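Local coordinates for lipocalin AI-4 (Rhodnius prolixus, PDB 5H9N), which is a salivary lipocalin that binds cysteinyl leukotrienes such as leukotriene C4 in its barrel, probably sequestering these host mediators during blood feeding, at residues A[11-16]-A[96-101]; A[19-22]-A[26-29]. The protein carries 1 engineered substitution. All blocks are in the same frame, centred on the assembly; numbering follows the deposited sequence.

How the contacts relate
Segment 11-16, near the N terminus, packs on the outside of strand 90-100 close to that strand's end, and contact 1 thereby closes a loop of some eighty residues. Inside that loop the chain runs on to 19-22, makes one short helical turn, 23-26, at the end of the lipocalin barrel, and returns as 26-29 just ahead of strand 30-36; contact 2 brackets the turn and is therefore nested within contact 1. Strand 90-100 links the two, because Val97 CG2 lies 3.6 Å from Phe21 CE1 and 3.9 Å from Phe26 CE2. One strand thus meets the N-terminal segment at Val98 and the aromatic cluster at Val97.

Contact 1 (A[11-16]-A[96-101]); sequences NALSGK and AVVETD
Apolar packing, with one bridging water, lays the N-terminal loop 11-16 against the end of strand 90-100, on the outside of the lipocalin barrel. Val98 carries it with both methyls. With chi1 at 179°, CG1 extends away from the backbone N toward Lys16 O (3.6 Å), and CG2, beside that N, is left to meet Leu13 CD1 (4.1 Å). The Leu13 and Val98 side chains cross at about a right angle and touch through one methyl each. An Asx turn shapes the loop here, as Asn11 OD1 accepts from Leu13 N at 2.9 Å with the donor 38° out of the carbonyl plane; Lys16 N bonds back to Leu13 O. On the strand, Val98 and Glu99 both face Leu107 in a classic beta bulge, and Val98 is also backbone-bonded to Met18. The water donates to Val98 O (3.1 Å) and, weakly, to Lys16 O (3.5 Å). Lys141 of helix 139-144 hydrogen-bonds through NZ to Lys16 O, and its side chain packs on Val98 and Glu99. Lys16 O is thus held by a lysine and only weakly by the water, while the direct touch sets the two Val98 methyls against the Leu13 methyl and the Lys16 carbonyl.

Contact 2 (A[19-22]-A[26-29]); sequences SGFD and FFTG
Three phenylalanine rings pack together at the two ends of the short helix 23-26 that precedes the first barrel strand of this lipocalin, Phe21 ahead of the helix, Phe26 closing it and Phe27 just after. One face of the Phe27 ring has Phe26 CD2 over its centre, 3.5 Å above the plane; the edge of the Phe26 ring in turn has Phe27 CD2 in its plane. Phe21 brings Phe26 CG and Phe27 CE2 to its own edge, the latter 4.1 Å from Phe21 CZ. Its ring and that of Phe26 are set obliquely, with planes at 55° and centroids 5.8 Å apart. A chi1 of 175° extends the Phe21 ring away from its own backbone N, toward Phe26, where its CE1-CZ bond abuts Phe26 CB, 3.6 Å from each atom.

Phe26 belongs to the ligand pocket and touches the bound leukotriene C4, while its ring also stacks on Trp31. Tyr79 meets Phe27 edge-to-face and packs against Phe21. The cluster therefore joins the wall of the leukotriene site to strand 78-85. Asp22 occupies the N-cap position, its OD1 making weak hydrogen bonds to Asn24 N and Arg25 N. Phe27 centres an inverse gamma turn where the chain leaves the helix. Across the helical turn, Phe26 N donates to Asp22 O at 3.2 Å, in the carbonyl plane.

Contact 1 (A[11-16]-A[96-101])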
ATOM      1  N   ASN A  11      -2.188   3.919  12.323  1.00 10.73           N
ATOM      2  CA  ASN A  11      -1.126   4.882  12.597  1.00 11.20           C
ATOM      3  C   ASN A  11      -1.150   6.023  11.577  1.00 10.66           C
ATOM      4  O   ASN A  11      -0.968   5.791  10.391  1.00 11.93           O
ATOM      5  CB  ASN A  11       0.223   4.145  12.588  1.00 14.50           C
ATOM      6  CG  ASN A  11       1.365   4.960  13.176  1.00 15.97           C
ATOM      7  OD1 ASN A  11       1.322   6.185  13.232  1.00 16.85           O
ATOM      8  ND2 ASN A  11       2.410   4.262  13.615  1.00 23.16           N
ATOM      9  N   ALA A  12      -1.370   7.248  12.033  1.00 11.25           N
ATOM     10  CA  ALA A  12      -1.395   8.388  11.117  1.00 11.55           C
ATOM     11  C   ALA A  12       0.003   8.802  10.645  1.00 11.57           C
ATOM     12  O   ALA A  12       0.127   9.578   9.690  1.00 13.01           O
ATOM     13  CB  ALA A  12      -2.101   9.564  11.757  1.00 15.40           C
ATOM     14  N   LEU A  13       1.043   8.276  11.291  1.00 11.71           N
ATOM     15  CA  LEU A  13       2.439   8.448  10.854  1.00 11.74           C
ATOM     16  C   LEU A  13       2.816   9.923  10.767  1.00 12.67           C
ATOM     17  O   LEU A  13       3.578  10.341   9.903  1.00 13.11           O
ATOM     18  CB  LEU A  13       2.690   7.740   9.514  1.00 13.70           C
ATOM     19  CG  LEU A  13       2.660   6.215   9.665  1.00 13.32           C
ATOM     20  CD1 LEU A  13       2.786   5.505   8.333  1.00 15.03           C
ATOM     21  CD2 LEU A  13       3.771   5.775  10.606  1.00 18.07           C
ATOM     22  N   SER A  14       2.275  10.710  11.682  1.00 12.74           N
ATOM     23  CA  SER A  14       2.559  12.131  11.702  1.00 13.77           C
ATOM     24  C   SER A  14       4.073  12.377  11.781  1.00 16.14           C
ATOM     25  O   SER A  14       4.743  11.838  12.654  1.00 17.73           O
ATOM     26  CB  SER A  14       1.836  12.784  12.879  1.00 14.43           C
ATOM     27  OG  SER A  14       2.052  14.179  12.889  1.00 18.55           O
ATOM     28  N   GLY A  15       4.608  13.177  10.857  1.00 18.02           N
ATOM     29  CA  GLY A  15       6.028  13.493  10.855  1.00 18.78           C
ATOM     30  C   GLY A  15       6.884  12.436  10.174  1.00 18.68           C
ATOM     31  O   GLY A  15       8.110  12.563  10.087  1.00 23.69           O
ATOM     32  N   LYS A  16       6.252  11.390   9.664  1.00 15.78           N
ATOM     33  CA  LYS A  16       7.010  10.293   9.089  1.00 18.15           C
ATOM     34  C   LYS A  16       6.778  10.107   7.593  1.00 16.84           C
ATOM     35  O   LYS A  16       7.459   9.300   6.954  1.00 23.15           O
ATOM     36  CB  LYS A  16       6.688   8.999   9.838  1.00 21.04           C
ATOM     37  CG  LYS A  16       7.187   9.024  11.276  1.00 31.19           C
ATOM     38  CD  LYS A  16       6.595   7.903  12.108  1.00 34.80           C
ATOM     39  CE  LYS A  16       7.096   7.974  13.542  1.00 39.78           C
ATOM     40  NZ  LYS A  16       6.381   7.014  14.425  1.00 44.44           N
ATOM     41  N   ALA A  96      -1.143   5.272   2.949  1.00  7.78           N
ATOM     42  CA  ALA A  96      -0.362   6.479   2.719  1.00  9.17           C
ATOM     43  C   ALA A  96       0.961   6.070   2.100  1.00  7.58           C
ATOM     44  O   ALA A  96       1.516   5.026   2.461  1.00  8.71           O
ATOM     45  CB  ALA A  96      -0.134   7.233   4.015  1.00  9.34           C
ATOM     46  N   VAL A  97       1.474   6.875   1.178  1.00  9.89           N
ATOM     47  CA  VAL A  97       2.794   6.636   0.602  1.00  9.67           C
ATOM     48  C   VAL A  97       3.836   7.282   1.514  1.00 10.26           C
ATOM     49  O   VAL A  97       3.917   8.504   1.626  1.00 12.17           O
ATOM     50  CB  VAL A  97       2.906   7.193  -0.822  1.00 10.54           C
ATOM     51  CG1 VAL A  97       4.293   6.919  -1.391  1.00 13.23           C
ATOM     52  CG2 VAL A  97       1.845   6.569  -1.707  1.00 11.33           C
ATOM     53  N   VAL A  98       4.629   6.464   2.186  1.00  9.85           N
ATOM     54  CA  VAL A  98       5.620   6.955   3.123  1.00 11.29           C
ATOM     55  C   VAL A  98       6.814   7.565   2.398  1.00 10.39           C
ATOM     56  O   VAL A  98       7.275   8.643   2.755  1.00 11.02           O
ATOM     57  CB  VAL A  98       6.075   5.821   4.064  1.00 10.29           C
ATOM     58  CG1 VAL A  98       7.127   6.317   5.030  1.00 13.82           C
ATOM     59  CG2 VAL A  98       4.869   5.250   4.821  1.00 12.02           C
ATOM     60  N   GLU A  99       7.303   6.871   1.380  1.00  9.87           N
ATOM     61  CA  GLU A  99       8.458   7.321   0.614  1.00 12.14           C
ATOM     62  C   GLU A  99       8.390   6.694  -0.762  1.00 11.48           C
ATOM     63  O   GLU A  99       8.093   5.502  -0.860  1.00 11.54           O
ATOM     64  CB  GLU A  99       9.765   6.913   1.301  1.00 13.99           C
ATOM     65  CG  GLU A  99      10.195   7.743   2.481  1.00 33.85           C
ATOM     66  CD  GLU A  99      11.089   8.892   2.078  1.00 45.88           C
ATOM     67  OE1 GLU A  99      12.320   8.774   2.257  1.00 56.58           O
ATOM     68  OE2 GLU A  99      10.565   9.905   1.573  1.00 40.30           O
ATOM     69  N   THR A 100       8.667   7.450  -1.821  1.00 11.58           N
ATOM     70  CA  THR A 100       8.710   6.868  -3.166  1.00 11.95           C
ATOM     71  C   THR A 100       9.592   7.698  -4.069  1.00 11.16           C
ATOM     72  O   THR A 100       9.708   8.904  -3.864  1.00 13.19           O
ATOM     73  CB  THR A 100       7.299   6.750  -3.802  1.00 11.07           C
ATOM     74  OG1 THR A 100       7.397   6.121  -5.084  1.00 11.45           O
ATOM     75  CG2 THR A 100       6.667   8.107  -3.978  1.00 13.56           C
ATOM     76  N   ASP A 101      10.236   7.058  -5.048  1.00 12.23           N
ATOM     77  CA  ASP A 101      10.936   7.808  -6.090  1.00 14.45           C
ATOM     78  C   ASP A 101      10.153   7.729  -7.400  1.00 13.49           C
ATOM     79  O   ASP A 101      10.637   8.162  -8.442  1.00 14.04           O
ATOM     80  CB  ASP A 101      12.384   7.313  -6.259  1.00 13.74           C
ATOM     81  CG  ASP A 101      12.488   5.961  -6.954  1.00 12.76           C
ATOM     82  OD1 ASP A 101      11.486   5.232  -7.022  1.00 13.60           O
ATOM     83  OD2 ASP A 101      13.601   5.637  -7.416  1.00 15.50           O
TER
HETATM   84  O   HOH W   1       9.524  10.204   4.294  1.00 47.16           O

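Contact 2 (A[19-22]-A[26-29])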
ATOM      1  N   SER A  19       7.543  14.625   2.268  1.00 19.86           N
ATOM      2  CA  SER A  19       6.974  15.886   1.845  1.00 22.49           C
ATOM      3  C   SER A  19       6.865  15.887   0.325  1.00 19.39           C
ATOM      4  O   SER A  19       7.599  15.166  -0.369  1.00 22.81           O
ATOM      5  CB  SER A  19       7.826  17.057   2.330  1.00 25.04           C
ATOM      6  OG  SER A  19       9.156  16.929   1.864  1.00 29.80           O
ATOM      7  N   GLY A  20       5.923  16.670  -0.183  1.00 22.61           N
ATOM      8  CA  GLY A  20       5.809  16.912  -1.607  1.00 24.47           C
ATOM      9  C   GLY A  20       5.366  15.720  -2.431  1.00 21.29           C
ATOM     10  O   GLY A  20       5.749  15.603  -3.590  1.00 22.73           O
ATOM     11  N   PHE A  21       4.547  14.857  -1.845  1.00 21.40           N
ATOM     12  CA  PHE A  21       4.007  13.709  -2.570  1.00 20.87           C
ATOM     13  C   PHE A  21       3.250  14.153  -3.816  1.00 21.95           C
ATOM     14  O   PHE A  21       2.401  15.046  -3.754  1.00 24.45           O
ATOM     15  CB  PHE A  21       3.089  12.881  -1.675  1.00 21.73           C
ATOM     16  CG  PHE A  21       2.401  11.748  -2.393  1.00 21.18           C
ATOM     17  CD1 PHE A  21       3.127  10.668  -2.871  1.00 20.05           C
ATOM     18  CD2 PHE A  21       1.028  11.758  -2.574  1.00 20.61           C
ATOM     19  CE1 PHE A  21       2.501   9.624  -3.525  1.00 17.75           C
ATOM     20  CE2 PHE A  21       0.394  10.711  -3.230  1.00 18.20           C
ATOM     21  CZ  PHE A  21       1.132   9.638  -3.698  1.00 19.66           C
ATOM     22  N   ASP A  22       3.585  13.531  -4.945  1.00 22.24           N
ATOM     23  CA  ASP A  22       3.002  13.838  -6.244  1.00 23.69           C
ATOM     24  C   ASP A  22       2.088  12.697  -6.678  1.00 20.89           C
ATOM     25  O   ASP A  22       2.548  11.695  -7.235  1.00 20.20           O
ATOM     26  CB  ASP A  22       4.114  14.072  -7.277  1.00 23.93           C
ATOM     27  CG  ASP A  22       3.596  14.573  -8.617  1.00 33.38           C
ATOM     28  OD1 ASP A  22       2.396  14.402  -8.923  1.00 39.77           O
ATOM     29  OD2 ASP A  22       4.408  15.142  -9.379  1.00 41.50           O
ATOM     30  N   PHE A  26       2.611   8.953  -8.840  1.00 18.41           N
ATOM     31  CA  PHE A  26       2.493   7.676  -8.156  1.00 15.87           C
ATOM     32  C   PHE A  26       1.373   6.810  -8.739  1.00 15.10           C
ATOM     33  O   PHE A  26       1.560   5.616  -8.974  1.00 15.50           O
ATOM     34  CB  PHE A  26       2.251   7.860  -6.658  1.00 17.90           C
ATOM     35  CG  PHE A  26       2.055   6.554  -5.951  1.00 13.14           C
ATOM     36  CD1 PHE A  26       3.144   5.738  -5.683  1.00 15.08           C
ATOM     37  CD2 PHE A  26       0.784   6.100  -5.606  1.00 16.33           C
ATOM     38  CE1 PHE A  26       2.976   4.516  -5.081  1.00 11.58           C
ATOM     39  CE2 PHE A  26       0.614   4.872  -4.994  1.00 14.24           C
ATOM     40  CZ  PHE A  26       1.712   4.085  -4.730  1.00 13.74           C
ATOM     41  N   PHE A  27       0.206   7.406  -8.949  1.00 17.78           N
ATOM     42  CA  PHE A  27      -0.954   6.653  -9.415  1.00 17.48           C
ATOM     43  C   PHE A  27      -0.976   6.549 -10.933  1.00 19.87           C
ATOM     44  O   PHE A  27      -1.946   6.936 -11.589  1.00 20.76           O
ATOM     45  CB  PHE A  27      -2.247   7.286  -8.893  1.00 20.61           C
ATOM     46  CG  PHE A  27      -2.412   7.176  -7.403  1.00 17.47           C
ATOM     47  CD1 PHE A  27      -2.734   5.961  -6.815  1.00 18.87           C
ATOM     48  CD2 PHE A  27      -2.237   8.282  -6.584  1.00 21.94           C
ATOM     49  CE1 PHE A  27      -2.886   5.856  -5.444  1.00 18.94           C
ATOM     50  CE2 PHE A  27      -2.390   8.186  -5.215  1.00 20.59           C
ATOM     51  CZ  PHE A  27      -2.712   6.974  -4.640  1.00 19.40           C
ATOM     52  N   THR A  28       0.120   6.046 -11.487  1.00 18.57           N
ATOM     53  CA  THR A  28       0.217   5.770 -12.911  1.00 18.39           C
ATOM     54  C   THR A  28       1.037   4.499 -13.081  1.00 16.86           C
ATOM     55  O   THR A  28       1.918   4.219 -12.268  1.00 19.02           O
ATOM     56  CB  THR A  28       0.852   6.943 -13.681  1.00 24.09           C
ATOM     57  OG1 THR A  28       0.729   6.717 -15.089  1.00 28.92           O
ATOM     58  CG2 THR A  28       2.320   7.103 -13.321  1.00 26.54           C
ATOM     59  N   GLY A  29       0.717   3.718 -14.103  1.00 16.49           N
ATOM     60  CA  GLY A  29       1.443   2.486 -14.369  1.00 15.27           C
ATOM     61  C   GLY A  29       1.123   1.342 -13.420  1.00 15.02           C
ATOM     62  O   GLY A  29       0.105   1.349 -12.730  1.00 15.77           O
TER